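Local structure of defective in germ line development protein 3, isoform a (Caenorhabditis elegans, 3N89) at residues T31-F36 and P260-F265; C104-F109 and N247-R252; T297-E302 and V311-A316; F80-T85 and H189-T194; P182-T187 and K240-I245. The protein probably acts in germline development as the worm ortholog of Bicaudal-C, with four KH domains, a fold known for RNA binding, packed into one globular platform. All coordinates share one frame; numbering follows the deposited sequence.

Interaction 1 of 5, residues T31-F36 and P260-F265; sequences TLNMEF and PISMCF
Thr31 to Asn33 and Ser262 to Cys264 pair antiparallel at the seam of a seven-stranded sheet, where the first strands of the first and fourth KH domains meet, joining the two domains. Thr31 N gives a hydrogen bond to Cys264 O, and Cys264 N returns one to Thr31 O at 2.9 Å. Asn33 N reaches Ser262 O at 2.8 Å; the return from Ser262 N is weak. On the face of Asn33 and Ser262, the amide is turned so that Asn33 ND2 donates to Ser262 OG at 2.8 Å, with the hydroxyl only 11° out of the amide plane. Without the amide, as with an alanine in its place, the Ser262 hydroxyl is likely to lose this donor. On the other face, Leu32 CD1 lies 3.8 Å from Ile261 CG1, while Met34 runs alongside Ile261; helices 90-102 and 325-335 cover these side chains. The seam is thus polar on one face and greasy on the other, as expected of a sheet with helices packed on one side.

Interaction 2 of 5, residues C104-F109 and N247-R252; sequences CHFTVF and NVLKAR
Arg252 lays its guanidinium against the CB of Phe106, which sits 3.2 Å above the guanidinium plane and is offset toward its rim. The contact is broad rather than pointed, with Arg252 CZ, NH1 and NH2 all about equally far from Phe106 CB. One turn back along the helix, Leu249 sends CD2 into the notch between two strand residues: it lies 3.7 Å from Phe106 CE1 and, equally, 3.7 Å from Val108 CG2. The phenylalanine side chain crosses that of Leu249 at about a right angle. Its CG stands between the backbone N and the carbonyl carbon (chi1 78°), which brings the ring up beside the leucine. Arg252, extended from CG to NE, spans the gap between the helix and the strand, whose short axes pass 10.6 Å apart.

Further out, Gln161 of helix 161-175 touches both Phe106 and Leu249; Leu164 adds to the first and Ile165 to the second, while Val108 rests on Phe186 and Leu188. Arg252 NH1 also has a long, weak ion pair with Glu37. A methionine in place of Arg252 would probably leave Glu37 without this distant charge and Phe106 CB without its flat cover. With no hydrogen bond joining the two segments, the second KH domain's strand and the third's last helix meet here through apolar packing and a stretched arginine.

Interaction 3 of 5, residues T297-E302 and V311-A316; sequences TPSVYE and VPLNCA
The ring of Tyr301 meets Val311 at its edge: Val311 CG2 lies near the ring plane, 4.4 Å from Tyr301 CD2. The second flat group, the amide of Asn314, brings OD1 to 4.0 Å from the CA of Pro298, on the face that carries both prolines. Both belong to the antiparallel hairpin of strands 293-301 and 311-321 in the fourth KH domain, strongly twisted, with the short axes at 140°.

Three hydrogen-bonded pairs hold it. Thr297 N donates to Cys315 O at 2.8 Å, and Cys315 N answers to Thr297 O. In the middle, Ser299 N reaches Leu313 O at 3.0 Å, and Leu313 N returns one to Ser299 O. Both bonds between Tyr301 and Val311 are weak. With SG anti to its carbonyl carbon (chi1 -63°), the Cys315 thiol lies on the same face as the Ser299 side chain. At the far end a water joined to Thr297 OG1 also donates to Cys315 O. Beyond the hairpin, strand 293-301 binds Leu16 through Pro298 and Val300, and strand 311-321 continues the sheet through Asn314 to Ile267.

Pro298 and Pro312 both fall in non-hydrogen-bonded pairs, so their missing N-H groups cost this hairpin none of its cross-strand bonds, and the pairing weakens only toward its Tyr301-Val311 end.

Interaction 4 of 5, residues F80-T85 and H189-T194; sequences FAQQVT and HFTLST
Ala81 and Ser193 bring their backbones closest, with CA atoms 6.2 Å apart, where the bend leading into strand 83-85 passes the end of strand 189-193; a bond from Gln83 N to Phe80 O closes that bend. The hydroxyl of Ser193 points into it: OG lies 3.6 Å from Ala81 CB and 3.5 Å from Gln82 N. With OG anti to the carbonyl carbon (chi1 -81°), Ser193 OG also lies 3.7 Å from Gln82 CG. Here the bend before strand 83-87 of the first KH domain meets the C-terminal end of strand 186-193 of the third, strands that belong to different sheets. The Gln82 side chain, extended beyond CG, crosses Thr191 at about a right angle. Thr191 is itself tied to the segment after the first domain's opening strand, its N bonded to Glu37 and its OG1 to Gln39, while Ile236 of the adjoining strand touches both Gln82 and Thr191.

Interaction 5 of 5, residues P182-T187 and K240-I245; sequences PENNFT and KVVGNI
Glu183 lies against Asn244, the residue just before the helix. Asn184 follows, its CA 4.0 Å from Gly243 CA, while its side chain crosses Val242 at about a right angle, Asn184 CB lying 3.7 Å from Val242 CG1. Phe186 does most of the work. Phe186 O accepts a hydrogen bond from Gly243 N at 3.1 Å, with an N-H...O angle of 148°. The phenylalanine CG turns anti to the carbonyl carbon (chi1 -73°), laying one ring face against Ile245: the isoleucine CB sits 3.9 Å from the centroid of the Phe186 ring and only 12° off the ring normal, a CH-pi contact over the face. Ala168 and Asn172 of helix 161-175 and Val108 and Met110 of the neighbouring strand also pack on Phe186. Thr187 then pairs with Val242 in antiparallel, non-hydrogen-bonded fashion. Thr187 CG2 touches Lys240 CG at 3.5 Å, and Thr187 OG1 faces Val242 CG2.

This is where the third KH domain's last strand hands over to helix 245-257, which begins right after Asn244. Gly243 has backbone angles at which a CB would be jammed against the preceding carbonyl oxygen. Glycine therefore suits the turn itself, and its N-H, bonded to Phe186 O, ties the turn to the opening strand just where the aromatic ring settles against the new helix.

Interactions 1 and 3 share the seven-stranded sheet formed by the first and fourth KH domains, their centres about 20 Å apart and joined where Phe265 O meets Ala316 N. Interaction 5 lies in the six-stranded sheet of the second and third domains, and interaction 2, its centre about 10 Å away, packs helix 245-257 against it. Interaction 4 bridges the two sheets, its centre about 12 Å from that of interaction 1 and about 16 Å from that of interaction 2. Along the chain, interaction 1 spans 2, 4 and 5, while interaction 3 follows alone. The first and fourth domains thus pair although the other two come between them in sequence, and both pairs form one globular platform.

Interaction 1 of 5, residues T31-F36 and P260-F265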
# COMPACT_ATOMS: atom_id res chain seq x y z
N THR A 31 12.58 -1.73 -9.84
CA THR A 31 11.39 -2.42 -9.36
C THR A 31 10.86 -1.67 -8.13
O THR A 31 11.64 -1.31 -7.24
CB THR A 31 11.69 -3.87 -8.91
OG1 THR A 31 12.01 -4.67 -10.05
CG2 THR A 31 10.47 -4.47 -8.20
N LEU A 32 9.56 -1.40 -8.09
CA LEU A 32 8.97 -0.73 -6.94
C LEU A 32 8.22 -1.79 -6.13
O LEU A 32 7.62 -2.71 -6.68
CB LEU A 32 8.01 0.38 -7.39
CG LEU A 32 7.31 1.14 -6.25
CD1 LEU A 32 8.34 1.77 -5.31
CD2 LEU A 32 6.40 2.22 -6.84
N ASN A 33 8.26 -1.66 -4.80
CA ASN A 33 7.60 -2.61 -3.92
C ASN A 33 6.57 -1.91 -3.06
O ASN A 33 6.87 -0.89 -2.43
CB ASN A 33 8.61 -3.30 -3.01
CG ASN A 33 9.73 -3.97 -3.78
OD1 ASN A 33 9.49 -4.88 -4.57
ND2 ASN A 33 10.96 -3.52 -3.55
N MET A 34 5.37 -2.46 -3.02
CA MET A 34 4.30 -1.88 -2.22
C MET A 34 3.48 -2.98 -1.60
O MET A 34 3.56 -4.14 -2.01
CB MET A 34 3.41 -0.99 -3.10
CG MET A 34 4.08 0.28 -3.61
SD MET A 34 3.09 1.05 -4.93
CE MET A 34 1.64 1.58 -3.98
N GLU A 35 2.70 -2.63 -0.58
CA GLU A 35 1.85 -3.59 0.10
C GLU A 35 0.40 -3.41 -0.34
O GLU A 35 -0.13 -2.29 -0.33
CB GLU A 35 1.98 -3.41 1.61
CG GLU A 35 2.97 -4.36 2.27
CD GLU A 35 4.40 -4.21 1.76
OE1 GLU A 35 5.26 -5.02 2.17
OE2 GLU A 35 4.67 -3.28 0.97
N PHE A 36 -0.23 -4.51 -0.73
CA PHE A 36 -1.62 -4.52 -1.18
C PHE A 36 -2.36 -5.65 -0.44
O PHE A 36 -1.84 -6.76 -0.31
CB PHE A 36 -1.69 -4.76 -2.70
CG PHE A 36 -1.46 -3.52 -3.54
CD1 PHE A 36 -2.54 -2.86 -4.12
CD2 PHE A 36 -0.18 -3.02 -3.75
CE1 PHE A 36 -2.35 -1.72 -4.90
CE2 PHE A 36 0.02 -1.88 -4.53
CZ PHE A 36 -1.07 -1.22 -5.11
N PRO A 260 5.04 0.56 4.28
CA PRO A 260 6.40 0.74 3.78
C PRO A 260 6.45 0.65 2.26
O PRO A 260 5.58 0.04 1.64
CB PRO A 260 7.17 -0.39 4.46
CG PRO A 260 6.15 -1.48 4.54
CD PRO A 260 4.92 -0.72 5.01
N ILE A 261 7.49 1.24 1.67
CA ILE A 261 7.66 1.25 0.23
C ILE A 261 9.16 1.22 -0.05
O ILE A 261 9.95 1.72 0.75
CB ILE A 261 7.03 2.54 -0.38
CG1 ILE A 261 6.78 2.37 -1.87
CG2 ILE A 261 7.96 3.74 -0.15
CD1 ILE A 261 5.87 3.45 -2.43
N SER A 262 9.56 0.64 -1.18
CA SER A 262 10.98 0.58 -1.51
C SER A 262 11.16 0.39 -3.00
O SER A 262 10.30 -0.16 -3.67
CB SER A 262 11.66 -0.56 -0.77
OG SER A 262 11.27 -1.81 -1.31
N MET A 263 12.30 0.85 -3.51
CA MET A 263 12.61 0.73 -4.92
C MET A 263 14.01 0.18 -5.11
O MET A 263 14.97 0.72 -4.57
CB MET A 263 12.50 2.11 -5.57
CG MET A 263 12.58 2.09 -7.07
SD MET A 263 12.30 3.74 -7.68
CE MET A 263 13.88 4.49 -7.34
N CYS A 264 14.12 -0.91 -5.87
CA CYS A 264 15.42 -1.52 -6.10
C CYS A 264 15.97 -1.27 -7.51
O CYS A 264 15.23 -0.94 -8.44
CB CYS A 264 15.33 -3.03 -5.85
SG CYS A 264 14.68 -3.48 -4.21
N PHE A 265 17.28 -1.42 -7.64
CA PHE A 265 17.98 -1.26 -8.92
C PHE A 265 19.47 -1.48 -8.74
O PHE A 265 19.99 -1.44 -7.63
CB PHE A 265 17.76 0.14 -9.51
CG PHE A 265 18.25 1.27 -8.64
CD1 PHE A 265 17.50 1.70 -7.55
CD2 PHE A 265 19.45 1.90 -8.91
CE1 PHE A 265 17.94 2.76 -6.75
CE2 PHE A 265 19.91 2.96 -8.11
CZ PHE A 265 19.15 3.38 -7.03

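Interaction 2 of 5, residues C104-F109 and N247-R252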
# COMPACT_ATOMS: atom_id res chain seq x y z
N CYS A 104 -7.53 0.08 -7.32
CA CYS A 104 -7.70 -0.97 -6.34
C CYS A 104 -9.03 -0.86 -5.60
O CYS A 104 -9.48 0.24 -5.26
CB CYS A 104 -6.55 -0.97 -5.33
SG CYS A 104 -6.72 -2.23 -4.06
N HIS A 105 -9.65 -2.01 -5.35
CA HIS A 105 -10.92 -2.06 -4.64
C HIS A 105 -10.68 -1.93 -3.14
O HIS A 105 -9.54 -1.97 -2.68
CB HIS A 105 -11.65 -3.39 -4.87
CG HIS A 105 -12.37 -3.47 -6.18
ND1 HIS A 105 -11.72 -3.63 -7.38
CD2 HIS A 105 -13.70 -3.42 -6.47
CE1 HIS A 105 -12.62 -3.67 -8.36
NE2 HIS A 105 -13.82 -3.54 -7.83
N PHE A 106 -11.78 -1.76 -2.41
CA PHE A 106 -11.78 -1.68 -0.95
C PHE A 106 -13.21 -2.06 -0.53
O PHE A 106 -14.14 -1.99 -1.33
CB PHE A 106 -11.40 -0.27 -0.48
CG PHE A 106 -12.51 0.74 -0.58
CD1 PHE A 106 -13.57 0.72 0.33
CD2 PHE A 106 -12.50 1.71 -1.58
CE1 PHE A 106 -14.60 1.66 0.25
CE2 PHE A 106 -13.52 2.66 -1.67
CZ PHE A 106 -14.58 2.63 -0.75
N THR A 107 -13.38 -2.48 0.72
CA THR A 107 -14.70 -2.88 1.19
C THR A 107 -15.08 -2.24 2.52
O THR A 107 -14.23 -2.01 3.38
CB THR A 107 -14.78 -4.42 1.35
OG1 THR A 107 -14.64 -5.03 0.06
CG2 THR A 107 -16.10 -4.84 1.97
N VAL A 108 -16.37 -1.96 2.69
CA VAL A 108 -16.90 -1.36 3.91
C VAL A 108 -18.21 -2.06 4.26
O VAL A 108 -18.96 -2.45 3.37
CB VAL A 108 -17.16 0.16 3.74
CG1 VAL A 108 -17.86 0.70 4.97
CG2 VAL A 108 -15.86 0.90 3.52
N PHE A 109 -18.47 -2.24 5.55
CA PHE A 109 -19.69 -2.91 5.99
C PHE A 109 -20.61 -1.97 6.76
O PHE A 109 -20.16 -1.21 7.62
CB PHE A 109 -19.34 -4.10 6.90
CG PHE A 109 -18.47 -5.14 6.23
CD1 PHE A 109 -17.13 -4.87 5.93
CD2 PHE A 109 -18.99 -6.39 5.91
CE1 PHE A 109 -16.33 -5.84 5.32
CE2 PHE A 109 -18.20 -7.37 5.30
CZ PHE A 109 -16.87 -7.10 5.00
N ASN A 247 -15.31 9.27 7.83
CA ASN A 247 -14.17 9.14 8.73
C ASN A 247 -13.39 7.85 8.50
O ASN A 247 -12.16 7.85 8.47
CB ASN A 247 -14.65 9.20 10.19
CG ASN A 247 -15.43 10.46 10.50
OD1 ASN A 247 -16.26 10.89 9.70
ND2 ASN A 247 -15.18 11.04 11.67
N VAL A 248 -14.11 6.74 8.33
CA VAL A 248 -13.45 5.45 8.12
C VAL A 248 -12.52 5.48 6.91
O VAL A 248 -11.35 5.09 7.00
CB VAL A 248 -14.48 4.32 7.93
CG1 VAL A 248 -13.75 2.99 7.86
CG2 VAL A 248 -15.46 4.31 9.07
N LEU A 249 -13.04 5.92 5.77
CA LEU A 249 -12.23 5.98 4.56
C LEU A 249 -11.05 6.94 4.75
O LEU A 249 -10.12 6.96 3.95
CB LEU A 249 -13.09 6.39 3.35
CG LEU A 249 -14.28 5.48 3.02
CD1 LEU A 249 -14.85 5.87 1.67
CD2 LEU A 249 -13.85 4.01 2.99
N LYS A 250 -11.11 7.74 5.81
CA LYS A 250 -10.04 8.68 6.12
C LYS A 250 -9.03 7.94 6.99
O LYS A 250 -7.82 8.12 6.87
CB LYS A 250 -10.59 9.89 6.88
CG LYS A 250 -9.80 11.17 6.64
CD LYS A 250 -9.80 11.50 5.16
CE LYS A 250 -8.76 12.54 4.81
NZ LYS A 250 -8.56 12.63 3.33
N ALA A 251 -9.54 7.10 7.88
CA ALA A 251 -8.66 6.31 8.73
C ALA A 251 -7.85 5.41 7.79
O ALA A 251 -6.63 5.32 7.88
CB ALA A 251 -9.49 5.47 9.69
N ARG A 252 -8.55 4.75 6.86
CA ARG A 252 -7.91 3.88 5.89
C ARG A 252 -6.72 4.58 5.24
O ARG A 252 -5.60 4.07 5.26
CB ARG A 252 -8.92 3.48 4.81
CG ARG A 252 -8.33 2.93 3.53
CD ARG A 252 -9.26 3.21 2.36
NE ARG A 252 -8.77 2.66 1.10
CZ ARG A 252 -8.60 1.36 0.88
NH1 ARG A 252 -8.87 0.49 1.84
NH2 ARG A 252 -8.17 0.94 -0.31

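Interaction 3 of 5, residues T297-E302 and V311-A316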
# COMPACT_ATOMS: atom_id res chain seq x y z
N THR A 297 24.50 -2.82 -1.66
CA THR A 297 25.16 -4.10 -1.44
C THR A 297 26.12 -4.37 -2.59
O THR A 297 25.69 -4.69 -3.70
CB THR A 297 24.14 -5.23 -1.35
OG1 THR A 297 23.31 -5.03 -0.20
CG2 THR A 297 24.84 -6.57 -1.23
N PRO A 298 27.42 -4.24 -2.34
CA PRO A 298 28.39 -4.48 -3.41
C PRO A 298 28.29 -5.90 -3.96
O PRO A 298 28.21 -6.86 -3.19
CB PRO A 298 29.73 -4.22 -2.72
CG PRO A 298 29.47 -4.72 -1.32
CD PRO A 298 28.11 -4.12 -1.03
N SER A 299 28.28 -6.02 -5.28
CA SER A 299 28.20 -7.32 -5.94
C SER A 299 29.10 -7.24 -7.16
O SER A 299 29.45 -6.15 -7.62
CB SER A 299 26.76 -7.65 -6.35
OG SER A 299 26.26 -6.71 -7.29
N VAL A 300 29.47 -8.40 -7.70
CA VAL A 300 30.35 -8.44 -8.86
C VAL A 300 29.90 -9.42 -9.94
O VAL A 300 29.39 -10.50 -9.65
CB VAL A 300 31.79 -8.79 -8.42
CG1 VAL A 300 31.79 -10.12 -7.68
CG2 VAL A 300 32.72 -8.86 -9.63
N TYR A 301 30.10 -9.02 -11.19
CA TYR A 301 29.75 -9.87 -12.32
C TYR A 301 31.02 -10.43 -12.96
O TYR A 301 31.73 -9.72 -13.67
CB TYR A 301 28.96 -9.11 -13.39
CG TYR A 301 28.79 -9.93 -14.66
CD1 TYR A 301 28.28 -11.23 -14.60
CD2 TYR A 301 29.22 -9.45 -15.89
CE1 TYR A 301 28.19 -12.02 -15.73
CE2 TYR A 301 29.14 -10.24 -17.04
CZ TYR A 301 28.63 -11.53 -16.95
OH TYR A 301 28.56 -12.34 -18.07
N GLU A 302 31.29 -11.70 -12.71
CA GLU A 302 32.47 -12.34 -13.28
C GLU A 302 32.08 -13.37 -14.33
O GLU A 302 31.68 -14.49 -14.01
N VAL A 311 33.10 -6.64 -14.05
CA VAL A 311 32.35 -5.40 -13.90
C VAL A 311 31.87 -5.22 -12.47
O VAL A 311 30.98 -5.93 -12.01
CB VAL A 311 31.14 -5.35 -14.85
CG1 VAL A 311 30.49 -3.98 -14.82
CG2 VAL A 311 31.58 -5.70 -16.26
N PRO A 312 32.48 -4.27 -11.73
CA PRO A 312 32.09 -4.01 -10.34
C PRO A 312 30.82 -3.17 -10.31
O PRO A 312 30.77 -2.11 -10.93
CB PRO A 312 33.30 -3.26 -9.78
CG PRO A 312 33.76 -2.47 -10.98
CD PRO A 312 33.68 -3.50 -12.10
N LEU A 313 29.81 -3.63 -9.59
CA LEU A 313 28.54 -2.91 -9.51
C LEU A 313 27.93 -2.91 -8.10
O LEU A 313 28.32 -3.71 -7.25
CB LEU A 313 27.54 -3.53 -10.49
CG LEU A 313 26.97 -4.90 -10.11
CD1 LEU A 313 25.70 -4.70 -9.29
CD2 LEU A 313 26.65 -5.70 -11.36
N ASN A 314 26.98 -2.01 -7.87
CA ASN A 314 26.29 -1.90 -6.58
C ASN A 314 24.80 -2.22 -6.70
O ASN A 314 24.16 -1.85 -7.69
CB ASN A 314 26.42 -0.48 -6.04
CG ASN A 314 27.83 -0.12 -5.63
OD1 ASN A 314 28.35 -0.62 -4.63
ND2 ASN A 314 28.46 0.76 -6.40
N CYS A 315 24.25 -2.90 -5.69
CA CYS A 315 22.83 -3.21 -5.65
C CYS A 315 22.21 -2.20 -4.70
O CYS A 315 22.41 -2.28 -3.49
CB CYS A 315 22.58 -4.62 -5.11
SG CYS A 315 23.26 -5.95 -6.11
N ALA A 316 21.48 -1.24 -5.24
CA ALA A 316 20.87 -0.21 -4.42
C ALA A 316 19.43 -0.55 -4.07
O ALA A 316 18.77 -1.33 -4.75
CB ALA A 316 20.92 1.13 -5.14
O HOH W 1 21.38 -3.23 -1.36

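Interaction 4 of 5, residues F80-T85 and H189-T194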
# COMPACT_ATOMS: atom_id res chain seq x y z
N PHE A 80 6.80 -10.70 2.97
CA PHE A 80 6.30 -10.46 1.61
C PHE A 80 4.90 -11.02 1.38
O PHE A 80 4.44 -11.12 0.24
CB PHE A 80 7.26 -11.07 0.58
CG PHE A 80 8.68 -10.61 0.72
CD1 PHE A 80 9.02 -9.26 0.63
CD2 PHE A 80 9.69 -11.54 0.93
CE1 PHE A 80 10.36 -8.85 0.73
CE2 PHE A 80 11.02 -11.14 1.03
CZ PHE A 80 11.36 -9.80 0.93
N ALA A 81 4.21 -11.40 2.45
CA ALA A 81 2.86 -11.96 2.36
C ALA A 81 1.95 -11.17 1.41
O ALA A 81 1.17 -11.76 0.66
CB ALA A 81 2.24 -12.01 3.74
N GLN A 82 2.06 -9.85 1.43
CA GLN A 82 1.21 -9.01 0.60
C GLN A 82 1.96 -7.97 -0.21
O GLN A 82 1.43 -6.89 -0.47
CB GLN A 82 0.17 -8.31 1.48
CG GLN A 82 -0.71 -9.27 2.25
CD GLN A 82 -1.81 -8.58 3.01
OE1 GLN A 82 -1.56 -7.78 3.91
NE2 GLN A 82 -3.06 -8.89 2.66
N GLN A 83 3.18 -8.30 -0.61
CA GLN A 83 3.99 -7.36 -1.37
C GLN A 83 3.88 -7.56 -2.87
O GLN A 83 4.10 -8.66 -3.38
CB GLN A 83 5.45 -7.47 -0.95
CG GLN A 83 6.19 -6.14 -0.90
CD GLN A 83 7.54 -6.27 -0.23
OE1 GLN A 83 8.53 -6.63 -0.86
NE2 GLN A 83 7.58 -5.99 1.07
N VAL A 84 3.54 -6.47 -3.55
CA VAL A 84 3.41 -6.47 -4.99
C VAL A 84 4.56 -5.67 -5.59
O VAL A 84 4.89 -4.59 -5.10
CB VAL A 84 2.08 -5.85 -5.42
CG1 VAL A 84 2.23 -5.14 -6.76
CG2 VAL A 84 1.02 -6.94 -5.52
N THR A 85 5.15 -6.19 -6.66
CA THR A 85 6.26 -5.49 -7.29
C THR A 85 5.90 -4.99 -8.68
O THR A 85 5.16 -5.64 -9.43
CB THR A 85 7.48 -6.40 -7.42
OG1 THR A 85 7.17 -7.49 -8.30
CG2 THR A 85 7.87 -6.97 -6.07
N HIS A 189 -12.18 -3.53 7.43
CA HIS A 189 -11.18 -4.49 7.87
C HIS A 189 -9.90 -4.38 7.05
O HIS A 189 -9.82 -4.87 5.92
CB HIS A 189 -11.76 -5.89 7.77
CG HIS A 189 -12.87 -6.15 8.74
ND1 HIS A 189 -14.10 -6.63 8.35
CD2 HIS A 189 -12.92 -6.01 10.08
CE1 HIS A 189 -14.86 -6.78 9.42
NE2 HIS A 189 -14.17 -6.42 10.48
N PHE A 190 -8.88 -3.75 7.62
CA PHE A 190 -7.61 -3.61 6.92
C PHE A 190 -6.70 -4.80 7.26
O PHE A 190 -6.50 -5.12 8.43
CB PHE A 190 -6.93 -2.30 7.31
CG PHE A 190 -5.77 -1.94 6.43
CD1 PHE A 190 -5.97 -1.55 5.11
CD2 PHE A 190 -4.46 -2.00 6.92
CE1 PHE A 190 -4.89 -1.23 4.29
CE2 PHE A 190 -3.38 -1.68 6.10
CZ PHE A 190 -3.60 -1.29 4.78
N THR A 191 -6.17 -5.45 6.23
CA THR A 191 -5.29 -6.59 6.43
C THR A 191 -3.85 -6.16 6.22
O THR A 191 -3.41 -5.91 5.09
CB THR A 191 -5.57 -7.72 5.43
OG1 THR A 191 -5.61 -7.17 4.10
CG2 THR A 191 -6.88 -8.40 5.75
N LEU A 192 -3.10 -6.10 7.31
CA LEU A 192 -1.71 -5.71 7.25
C LEU A 192 -0.90 -6.98 7.37
O LEU A 192 -1.38 -7.98 7.90
CB LEU A 192 -1.37 -4.78 8.42
CG LEU A 192 -0.01 -4.11 8.36
CD1 LEU A 192 -0.03 -3.05 7.26
CD2 LEU A 192 0.33 -3.47 9.71
N SER A 193 0.33 -6.96 6.86
CA SER A 193 1.20 -8.12 6.99
C SER A 193 1.76 -8.04 8.40
O SER A 193 2.44 -7.07 8.75
CB SER A 193 2.34 -8.06 5.98
OG SER A 193 1.89 -8.52 4.71
N THR A 194 1.46 -9.04 9.23
CA THR A 194 1.94 -9.04 10.61
C THR A 194 3.35 -8.48 10.75
O THR A 194 3.62 -7.66 11.63
CB THR A 194 1.89 -10.44 11.20
OG1 THR A 194 2.54 -11.35 10.30
CG2 THR A 194 0.45 -10.88 11.39

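Interaction 5 of 5, residues P182-T187 and K240-I245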
# COMPACT_ATOMS: atom_id res chain seq x y z
N PRO A 182 -27.41 5.81 13.08
CA PRO A 182 -26.34 5.64 14.08
C PRO A 182 -25.04 6.31 13.61
O PRO A 182 -24.90 6.64 12.44
CB PRO A 182 -26.22 4.13 14.19
CG PRO A 182 -27.64 3.67 13.97
CD PRO A 182 -28.05 4.52 12.78
N GLU A 183 -24.10 6.52 14.54
CA GLU A 183 -22.85 7.18 14.19
C GLU A 183 -21.60 6.30 14.15
O GLU A 183 -20.48 6.80 14.12
CB GLU A 183 -22.61 8.36 15.13
CG GLU A 183 -23.59 9.51 14.92
CD GLU A 183 -23.33 10.67 15.86
OE1 GLU A 183 -23.43 10.46 17.09
OE2 GLU A 183 -23.03 11.78 15.38
N ASN A 184 -21.81 4.99 14.14
CA ASN A 184 -20.72 4.02 14.07
C ASN A 184 -21.29 2.81 13.34
O ASN A 184 -21.07 1.67 13.73
CB ASN A 184 -20.26 3.63 15.48
CG ASN A 184 -19.37 4.68 16.12
OD1 ASN A 184 -19.63 5.88 16.01
ND2 ASN A 184 -18.33 4.23 16.81
N ASN A 185 -22.02 3.11 12.28
CA ASN A 185 -22.69 2.11 11.46
C ASN A 185 -21.80 1.55 10.35
O ASN A 185 -22.28 0.83 9.47
CB ASN A 185 -23.95 2.74 10.85
CG ASN A 185 -25.07 1.75 10.63
OD1 ASN A 185 -25.58 1.61 9.52
ND2 ASN A 185 -25.47 1.07 11.70
N PHE A 186 -20.51 1.88 10.38
CA PHE A 186 -19.58 1.40 9.36
C PHE A 186 -18.31 0.78 9.92
O PHE A 186 -17.73 1.28 10.88
CB PHE A 186 -19.21 2.54 8.41
CG PHE A 186 -20.32 2.92 7.47
CD1 PHE A 186 -20.51 2.22 6.29
CD2 PHE A 186 -21.18 3.96 7.79
CE1 PHE A 186 -21.55 2.56 5.43
CE2 PHE A 186 -22.22 4.31 6.94
CZ PHE A 186 -22.41 3.60 5.75
N THR A 187 -17.87 -0.31 9.29
CA THR A 187 -16.68 -1.02 9.73
C THR A 187 -15.82 -1.43 8.54
O THR A 187 -16.33 -1.94 7.55
CB THR A 187 -17.04 -2.30 10.49
OG1 THR A 187 -17.96 -1.98 11.54
CG2 THR A 187 -15.80 -2.94 11.08
N LYS A 240 -9.27 -3.42 12.83
CA LYS A 240 -10.67 -3.06 12.62
C LYS A 240 -10.96 -1.58 12.88
O LYS A 240 -10.67 -1.06 13.96
CB LYS A 240 -11.60 -3.91 13.48
CG LYS A 240 -13.05 -3.81 13.01
CD LYS A 240 -13.99 -4.78 13.70
CE LYS A 240 -14.41 -4.30 15.07
NZ LYS A 240 -15.57 -5.11 15.57
N VAL A 241 -11.55 -0.92 11.89
CA VAL A 241 -11.87 0.50 12.00
C VAL A 241 -13.39 0.70 12.04
O VAL A 241 -14.11 0.08 11.26
CB VAL A 241 -11.28 1.27 10.78
CG1 VAL A 241 -11.52 2.74 10.91
CG2 VAL A 241 -9.80 1.00 10.65
N VAL A 242 -13.88 1.56 12.93
CA VAL A 242 -15.32 1.82 13.03
C VAL A 242 -15.63 3.33 13.04
O VAL A 242 -14.82 4.12 13.50
CB VAL A 242 -15.93 1.21 14.32
CG1 VAL A 242 -17.39 1.61 14.45
CG2 VAL A 242 -15.81 -0.30 14.28
N GLY A 243 -16.80 3.70 12.53
CA GLY A 243 -17.19 5.10 12.50
C GLY A 243 -18.04 5.43 11.27
O GLY A 243 -18.36 4.54 10.49
N ASN A 244 -18.41 6.69 11.10
CA ASN A 244 -19.20 7.08 9.94
C ASN A 244 -18.41 6.75 8.69
O ASN A 244 -17.19 6.57 8.75
CB ASN A 244 -19.51 8.58 9.95
CG ASN A 244 -20.29 9.00 11.17
OD1 ASN A 244 -20.89 8.16 11.87
ND2 ASN A 244 -20.31 10.30 11.45
N ILE A 245 -19.09 6.70 7.56
CA ILE A 245 -18.44 6.37 6.30
C ILE A 245 -17.28 7.30 5.93
O ILE A 245 -16.21 6.82 5.58
CB ILE A 245 -19.47 6.33 5.14
CG1 ILE A 245 -18.77 6.01 3.82
CG2 ILE A 245 -20.21 7.66 5.05
CD1 ILE A 245 -18.01 4.71 3.85